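Local coordinates for protein EH1AB1 (Metagenome, PDB 6I8F) that hydrolyses esters, probably through a serine-histidine-aspartate triad carried on an alpha/beta hydrolase fold, at residues R210-R215 with R273-A278; A267-L272 with G297-F302. All coordinates share one frame; numbering follows the deposited sequence.

Contact 1: R210-R215 with R273-A278; sequences RESASR and RDEGRA
E275 reaches across to R215 in a two-pronged salt bridge. From CB of E275 the chain turns to CG, set between the backbone N and the carbonyl carbon (chi1 77°), then extends to the carboxylate, where its partners across the contact begin. CD arrives at the edge of the R215 guanidinium, the two planes only 8° apart. OE1 of E275 takes NE of R215 at 2.7 Å on its syn side; OE2 of E275 takes NH2 of R215 at 3.1 Å, nearly straight at 174°. Water 1 and water 2 also donate to OE1, while OE2 receives the backbone N of T206 and of D207. An alanine in place of R215 would probably leave the buried E275 carboxylate without its countercharge, held by backbone N-H groups and waters. Beside this pair, S214 N meets D274 OD2 at 3.0 Å from above the carboxylate plane, and D274 N gives to S214 OG at 3.2 Å; S214 OG also hydrogen-bonds P271 O. The contact joins the N-terminal ends of helices 213-219 and 273-285 of the alpha/beta hydrolase fold, and the first shows N-terminal capping: S212 OG, at the N-cap, accepts from R215 N at 3.1 Å, and D274 OD2 takes S214 N in the first turn.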
ATOM      1  N   ARG A 210      20.587 -16.646  -6.827  1.00 38.99           N
ATOM      2  CA  ARG A 210      19.805 -17.328  -7.864  1.00 41.43           C
ATOM      3  C   ARG A 210      19.306 -16.304  -8.887  1.00 40.67           C
ATOM      4  O   ARG A 210      19.203 -15.113  -8.583  1.00 37.41           O
ATOM      5  CB  ARG A 210      18.606 -18.058  -7.244  1.00 43.66           C
ATOM      6  CG  ARG A 210      18.963 -19.066  -6.159  1.00 45.74           C
ATOM      7  CD  ARG A 210      17.733 -19.609  -5.451  1.00 48.84           C
ATOM      8  NE  ARG A 210      17.090 -18.611  -4.600  1.00 51.18           N
ATOM      9  CZ  ARG A 210      15.885 -18.746  -4.055  1.00 50.99           C
ATOM     10  NH1 ARG A 210      15.414 -17.815  -3.242  1.00 48.41           N
ATOM     11  NH2 ARG A 210      15.153 -19.812  -4.324  1.00 51.97           N
ATOM     12  N   GLU A 211      19.001 -16.788 -10.097  1.00 42.48           N
ATOM     13  CA  GLU A 211      18.346 -15.992 -11.125  1.00 46.56           C
ATOM     14  C   GLU A 211      16.857 -16.353 -11.167  1.00 44.70           C
ATOM     15  O   GLU A 211      16.488 -17.448 -11.579  1.00 45.70           O
ATOM     16  CB  GLU A 211      18.983 -16.209 -12.499  1.00 51.24           C
ATOM     17  CG  GLU A 211      20.310 -15.491 -12.672  1.00 56.83           C
ATOM     18  CD  GLU A 211      20.637 -15.065 -14.094  1.00 59.54           C
ATOM     19  OE1 GLU A 211      21.825 -14.800 -14.365  1.00 63.95           O
ATOM     20  OE2 GLU A 211      19.706 -14.980 -14.920  1.00 61.79           O
ATOM     21  N   SER A 212      16.018 -15.412 -10.730  1.00 38.92           N
ATOM     22  CA  SER A 212      14.571 -15.507 -10.862  1.00 35.53           C
ATOM     23  C   SER A 212      14.171 -15.525 -12.344  1.00 33.61           C
ATOM     24  O   SER A 212      14.947 -15.113 -13.214  1.00 36.32           O
ATOM     25  CB  SER A 212      13.922 -14.339 -10.172  1.00 34.35           C
ATOM     26  OG  SER A 212      14.171 -13.149 -10.908  1.00 31.66           O
ATOM     27  N   ALA A 213      12.928 -15.928 -12.619  1.00 30.97           N
ATOM     28  CA  ALA A 213      12.370 -15.851 -13.967  1.00 33.29           C
ATOM     29  C   ALA A 213      12.530 -14.430 -14.537  1.00 34.37           C
ATOM     30  O   ALA A 213      12.954 -14.274 -15.687  1.00 34.47           O
ATOM     31  CB  ALA A 213      10.923 -16.285 -13.970  1.00 32.62           C
ATOM     32  N   SER A 214      12.212 -13.397 -13.733  1.00 32.75           N
ATOM     33  CA  SER A 214      12.259 -12.010 -14.215  1.00 30.51           C
ATOM     34  C   SER A 214      13.703 -11.596 -14.541  1.00 31.99           C
ATOM     35  O   SER A 214      13.920 -10.911 -15.544  1.00 33.98           O
ATOM     36  CB  SER A 214      11.562 -11.022 -13.275  1.00 30.13           C
ATOM     37  OG  SER A 214      12.178 -10.948 -11.999  1.00 27.37           O
ATOM     38  N   ARG A 215      14.682 -12.004 -13.723  1.00 31.37           N
ATOM     39  CA  ARG A 215      16.102 -11.743 -14.039  1.00 35.60           C
ATOM     40  C   ARG A 215      16.489 -12.389 -15.385  1.00 39.57           C
ATOM     41  O   ARG A 215      17.201 -11.777 -16.178  1.00 42.58           O
ATOM     42  CB  ARG A 215      17.039 -12.233 -12.929  1.00 35.29           C
ATOM     43  CG  ARG A 215      17.521 -11.136 -11.992  1.00 38.27           C
ATOM     44  CD  ARG A 215      18.273 -11.695 -10.803  1.00 40.24           C
ATOM     45  NE  ARG A 215      18.447 -10.746  -9.711  1.00 42.54           N
ATOM     46  CZ  ARG A 215      19.617 -10.264  -9.294  1.00 44.88           C
ATOM     47  NH1 ARG A 215      20.700 -10.374 -10.044  1.00 46.65           N
ATOM     48  NH2 ARG A 215      19.702  -9.671  -8.120  1.00 43.43           N
ATOM     49  N   ARG A 273      11.947  -7.608 -10.116  1.00 22.16           N
ATOM     50  CA  ARG A 273      10.532  -7.662  -9.754  1.00 23.75           C
ATOM     51  C   ARG A 273      10.233  -8.901  -8.895  1.00 23.37           C
ATOM     52  O   ARG A 273       9.644  -8.761  -7.812  1.00 21.92           O
ATOM     53  CB  ARG A 273       9.661  -7.642 -11.018  1.00 26.01           C
ATOM     54  CG  ARG A 273       8.166  -7.531 -10.755  1.00 28.37           C
ATOM     55  CD  ARG A 273       7.365  -7.798 -12.022  1.00 30.59           C
ATOM     56  NE  ARG A 273       7.653  -9.128 -12.553  1.00 30.19           N
ATOM     57  CZ  ARG A 273       7.180  -9.617 -13.693  1.00 30.84           C
ATOM     58  NH1 ARG A 273       6.455  -8.863 -14.498  1.00 30.80           N
ATOM     59  NH2 ARG A 273       7.414 -10.878 -14.007  1.00 30.98           N
ATOM     60  N   ASP A 274      10.624 -10.099  -9.366  1.00 21.86           N
ATOM     61  CA  ASP A 274      10.204 -11.357  -8.721  1.00 22.65           C
ATOM     62  C   ASP A 274      10.778 -11.451  -7.299  1.00 21.89           C
ATOM     63  O   ASP A 274      10.087 -11.842  -6.373  1.00 23.80           O
ATOM     64  CB  ASP A 274      10.578 -12.590  -9.555  1.00 24.45           C
ATOM     65  CG  ASP A 274       9.794 -12.740 -10.854  1.00 26.14           C
ATOM     66  OD1 ASP A 274       8.874 -11.920 -11.096  1.00 26.10           O
ATOM     67  OD2 ASP A 274      10.104 -13.687 -11.616  1.00 29.19           O
ATOM     68  N   GLU A 275      12.047 -11.097  -7.118  1.00 21.58           N
ATOM     69  CA  GLU A 275      12.687 -11.261  -5.821  1.00 21.76           C
ATOM     70  C   GLU A 275      12.197 -10.166  -4.851  1.00 21.59           C
ATOM     71  O   GLU A 275      12.218 -10.360  -3.630  1.00 21.02           O
ATOM     72  CB  GLU A 275      14.203 -11.325  -6.001  1.00 23.06           C
ATOM     73  CG  GLU A 275      14.881  -9.992  -6.257  1.00 24.25           C
ATOM     74  CD  GLU A 275      16.268 -10.146  -6.871  1.00 25.34           C
ATOM     75  OE1 GLU A 275      16.367 -10.817  -7.915  1.00 26.90           O
ATOM     76  OE2 GLU A 275      17.239  -9.610  -6.304  1.00 25.09           O
ATOM     77  N   GLY A 276      11.752  -9.021  -5.387  1.00 20.71           N
ATOM     78  CA  GLY A 276      11.102  -8.003  -4.559  1.00 19.83           C
ATOM     79  C   GLY A 276       9.791  -8.524  -3.996  1.00 19.39           C
ATOM     80  O   GLY A 276       9.532  -8.466  -2.780  1.00 18.26           O
ATOM     81  N   ARG A 277       8.973  -9.080  -4.888  1.00 18.78           N
ATOM     82  CA  ARG A 277       7.688  -9.625  -4.501  1.00 20.38           C
ATOM     83  C   ARG A 277       7.895 -10.792  -3.526  1.00 20.36           C
ATOM     84  O   ARG A 277       7.211 -10.885  -2.493  1.00 19.98           O
ATOM     85  CB  ARG A 277       6.891 -10.074  -5.728  1.00 22.08           C
ATOM     86  CG  ARG A 277       5.455 -10.435  -5.390  1.00 23.52           C
ATOM     87  CD  ARG A 277       4.660 -10.796  -6.623  1.00 25.15           C
ATOM     88  NE  ARG A 277       3.296 -11.114  -6.241  1.00 24.84           N
ATOM     89  CZ  ARG A 277       2.414 -11.709  -7.026  1.00 26.22           C
ATOM     90  NH1 ARG A 277       2.739 -12.002  -8.279  1.00 25.93           N
ATOM     91  NH2 ARG A 277       1.228 -12.034  -6.536  1.00 24.98           N
ATOM     92  N   ALA A 278       8.858 -11.663  -3.845  1.00 20.04           N
ATOM     93  CA  ALA A 278       9.217 -12.786  -2.971  1.00 20.07           C
ATOM     94  C   ALA A 278       9.501 -12.295  -1.550  1.00 18.93           C
ATOM     95  O   ALA A 278       9.085 -12.929  -0.583  1.00 19.20           O
ATOM     96  CB  ALA A 278      10.403 -13.531  -3.540  1.00 20.98           C
TER
HETATM   97  O   HOH W   1      16.885 -13.649  -8.240  1.00 29.72           O
HETATM   98  O   HOH W   2      14.035 -10.969  -9.403  1.00 21.43           O

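Contact 2: A267-L272 with G297-F302; sequences AGYDPL and GTIHGF
The imidazole of H300 presents its edge to D270: OD2 of D270 lies 4° from the ring plane and accepts from ND1 of H300 at 2.7 Å. The carboxylate is turned 69° against the ring and is met on its syn side but well tilted from its plane. CD1 of L272 comes obliquely to CE1 of H300, at 3.6 Å. One face of the F302 ring carries CG2 of T298, 3.4 Å above the plane and over the centre; the methyl of A267 approaches the same ring obliquely, CB to CE1 of F302 at 3.8 Å. At the edge of the Y269 ring, CD1 touches CG2 of I299. With CG anti to the backbone N (chi1 -176°), D270 directs its carboxylate to the histidine, and its OD1 accepts from L272 N at 2.9 Å, which fixes the carboxylate's rotation. Y269 N bonds T298 O at 2.9 Å, and water 3 links Y269 O to H300 N. NE2 of H300 bonds OG of S175, consistent with a Ser-His-Asp triad whose serine sits on a nucleophile elbow. The loop after strand 262-267 and the turn after strand 290-296 meet here, with helix 18-32 against T298 and I299, helix 213-219 against P271 and L272, and helix 310-327 against F302.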
ATOM      1  N   ALA A 267       8.610  -2.676  -9.826  1.00 20.38           N
ATOM      2  CA  ALA A 267       8.327  -2.203 -11.172  1.00 20.43           C
ATOM      3  C   ALA A 267       8.049  -3.423 -12.060  1.00 21.51           C
ATOM      4  O   ALA A 267       8.717  -4.440 -11.928  1.00 20.88           O
ATOM      5  CB  ALA A 267       9.488  -1.379 -11.683  1.00 20.50           C
ATOM      6  N   GLY A 268       7.056  -3.299 -12.951  1.00 22.41           N
ATOM      7  CA  GLY A 268       6.576  -4.396 -13.803  1.00 24.58           C
ATOM      8  C   GLY A 268       7.630  -4.922 -14.770  1.00 26.39           C
ATOM      9  O   GLY A 268       7.748  -6.126 -14.950  1.00 27.49           O
ATOM     10  N   TYR A 269       8.371  -4.016 -15.414  1.00 27.50           N
ATOM     11  CA  TYR A 269       9.365  -4.364 -16.428  1.00 31.22           C
ATOM     12  C   TYR A 269      10.757  -4.241 -15.805  1.00 28.17           C
ATOM     13  O   TYR A 269      11.519  -3.343 -16.144  1.00 32.00           O
ATOM     14  CB  TYR A 269       9.211  -3.466 -17.661  1.00 35.86           C
ATOM     15  CG  TYR A 269       9.916  -3.963 -18.897  1.00 44.32           C
ATOM     16  CD1 TYR A 269      11.026  -3.313 -19.415  1.00 48.73           C
ATOM     17  CD2 TYR A 269       9.450  -5.075 -19.579  1.00 50.72           C
ATOM     18  CE1 TYR A 269      11.667  -3.768 -20.559  1.00 51.83           C
ATOM     19  CE2 TYR A 269      10.077  -5.544 -20.724  1.00 54.68           C
ATOM     20  CZ  TYR A 269      11.190  -4.888 -21.216  1.00 54.57           C
ATOM     21  OH  TYR A 269      11.807  -5.355 -22.339  1.00 58.02           O
ATOM     22  N   ASP A 270      11.061  -5.158 -14.889  1.00 25.74           N
ATOM     23  CA  ASP A 270      12.221  -5.059 -14.015  1.00 25.42           C
ATOM     24  C   ASP A 270      12.707  -6.465 -13.692  1.00 24.68           C
ATOM     25  O   ASP A 270      11.940  -7.271 -13.180  1.00 22.92           O
ATOM     26  CB  ASP A 270      11.868  -4.289 -12.737  1.00 24.34           C
ATOM     27  CG  ASP A 270      13.022  -4.040 -11.788  1.00 24.93           C
ATOM     28  OD1 ASP A 270      14.124  -4.579 -12.037  1.00 25.90           O
ATOM     29  OD2 ASP A 270      12.814  -3.296 -10.804  1.00 26.47           O
ATOM     30  N   PRO A 271      13.989  -6.804 -13.951  1.00 26.94           N
ATOM     31  CA  PRO A 271      14.525  -8.112 -13.556  1.00 27.13           C
ATOM     32  C   PRO A 271      14.419  -8.425 -12.053  1.00 25.18           C
ATOM     33  O   PRO A 271      14.338  -9.594 -11.704  1.00 23.80           O
ATOM     34  CB  PRO A 271      15.998  -8.070 -14.007  1.00 26.68           C
ATOM     35  CG  PRO A 271      16.290  -6.599 -14.184  1.00 28.39           C
ATOM     36  CD  PRO A 271      14.987  -5.985 -14.656  1.00 26.85           C
ATOM     37  N   LEU A 272      14.425  -7.390 -11.197  1.00 24.80           N
ATOM     38  CA  LEU A 272      14.382  -7.552  -9.731  1.00 23.90           C
ATOM     39  C   LEU A 272      12.938  -7.689  -9.218  1.00 22.52           C
ATOM     40  O   LEU A 272      12.742  -7.874  -8.020  1.00 20.95           O
ATOM     41  CB  LEU A 272      15.056  -6.354  -9.051  1.00 24.88           C
ATOM     42  CG  LEU A 272      16.548  -6.143  -9.312  1.00 25.92           C
ATOM     43  CD1 LEU A 272      17.089  -5.075  -8.378  1.00 26.45           C
ATOM     44  CD2 LEU A 272      17.343  -7.423  -9.147  1.00 26.18           C
ATOM     45  N   GLY A 297       4.167  -1.754 -16.290  1.00 22.42           N
ATOM     46  CA  GLY A 297       4.450  -0.935 -17.472  1.00 22.89           C
ATOM     47  C   GLY A 297       5.516   0.130 -17.241  1.00 22.45           C
ATOM     48  O   GLY A 297       5.661   1.014 -18.070  1.00 22.67           O
ATOM     49  N   THR A 298       6.263   0.058 -16.131  1.00 20.99           N
ATOM     50  CA  THR A 298       7.395   0.962 -15.903  1.00 20.63           C
ATOM     51  C   THR A 298       8.633   0.123 -15.578  1.00 21.28           C
ATOM     52  O   THR A 298       8.543  -1.103 -15.438  1.00 21.36           O
ATOM     53  CB  THR A 298       7.100   2.018 -14.827  1.00 20.18           C
ATOM     54  OG1 THR A 298       8.128   3.014 -14.887  1.00 19.64           O
ATOM     55  CG2 THR A 298       7.000   1.432 -13.436  1.00 19.59           C
ATOM     56  N   ILE A 299       9.773   0.807 -15.435  1.00 20.72           N
ATOM     57  CA  ILE A 299      11.072   0.174 -15.412  1.00 22.01           C
ATOM     58  C   ILE A 299      11.770   0.461 -14.086  1.00 20.92           C
ATOM     59  O   ILE A 299      11.467   1.431 -13.410  1.00 19.91           O
ATOM     60  CB  ILE A 299      11.947   0.672 -16.584  1.00 23.71           C
ATOM     61  CG1 ILE A 299      12.080   2.196 -16.578  1.00 25.49           C
ATOM     62  CG2 ILE A 299      11.412   0.143 -17.906  1.00 24.72           C
ATOM     63  CD1 ILE A 299      13.056   2.735 -17.603  1.00 28.37           C
ATOM     64  N   HIS A 300      12.776  -0.366 -13.799  1.00 19.84           N
ATOM     65  CA  HIS A 300      13.692  -0.136 -12.722  1.00 19.80           C
ATOM     66  C   HIS A 300      14.266   1.284 -12.842  1.00 20.32           C
ATOM     67  O   HIS A 300      14.680   1.701 -13.923  1.00 20.73           O
ATOM     68  CB  HIS A 300      14.791  -1.200 -12.739  1.00 19.25           C
ATOM     69  CG  HIS A 300      15.547  -1.273 -11.463  1.00 19.32           C
ATOM     70  ND1 HIS A 300      15.060  -1.961 -10.353  1.00 18.11           N
ATOM     71  CD2 HIS A 300      16.730  -0.724 -11.101  1.00 18.65           C
ATOM     72  CE1 HIS A 300      15.932  -1.839  -9.366  1.00 18.50           C
ATOM     73  NE2 HIS A 300      16.971  -1.087  -9.805  1.00 18.50           N
ATOM     74  N   GLY A 301      14.281   2.012 -11.720  1.00 19.76           N
ATOM     75  CA  GLY A 301      14.795   3.385 -11.655  1.00 18.15           C
ATOM     76  C   GLY A 301      13.704   4.442 -11.650  1.00 17.47           C
ATOM     77  O   GLY A 301      13.991   5.595 -11.359  1.00 16.93           O
ATOM     78  N   PHE A 302      12.451   4.068 -11.959  1.00 17.49           N
ATOM     79  CA  PHE A 302      11.392   5.052 -12.233  1.00 18.00           C
ATOM     80  C   PHE A 302      11.103   5.948 -11.014  1.00 18.64           C
ATOM     81  O   PHE A 302      10.594   7.039 -11.178  1.00 18.92           O
ATOM     82  CB  PHE A 302      10.118   4.363 -12.732  1.00 18.70           C
ATOM     83  CG  PHE A 302       9.209   3.763 -11.686  1.00 17.83           C
ATOM     84  CD1 PHE A 302       9.475   2.524 -11.122  1.00 18.42           C
ATOM     85  CD2 PHE A 302       8.039   4.410 -11.317  1.00 17.94           C
ATOM     86  CE1 PHE A 302       8.615   1.970 -10.180  1.00 18.01           C
ATOM     87  CE2 PHE A 302       7.182   3.856 -10.376  1.00 17.65           C
ATOM     88  CZ  PHE A 302       7.466   2.630  -9.817  1.00 18.03           C
TER
HETATM   89  O   HOH W   3      13.741  -2.236 -15.714  1.00 25.77           O

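Contacts 1 and 2 lie 12 Å apart between centres and interleave along the chain, 267-272 of contact 2 running straight into 273-278 of contact 1. They also touch in space: S214 OG and P271 O are 2.6 Å apart, a probable hydrogen bond, and R215 NH2 packs at 3.4 Å on L272 CD2. Thus L272 meets H300 with one methyl and R215 with the other, and R215 is one step removed from H300, through L272. Elsewhere, R273 CG lies 3.4 Å from A267 O, and R273 NH1 comes within 3.1 Å of G268 O. A glycerol about 4 Å from the H300 side chain, probably from the crystallisation liquor, may mark the pocket.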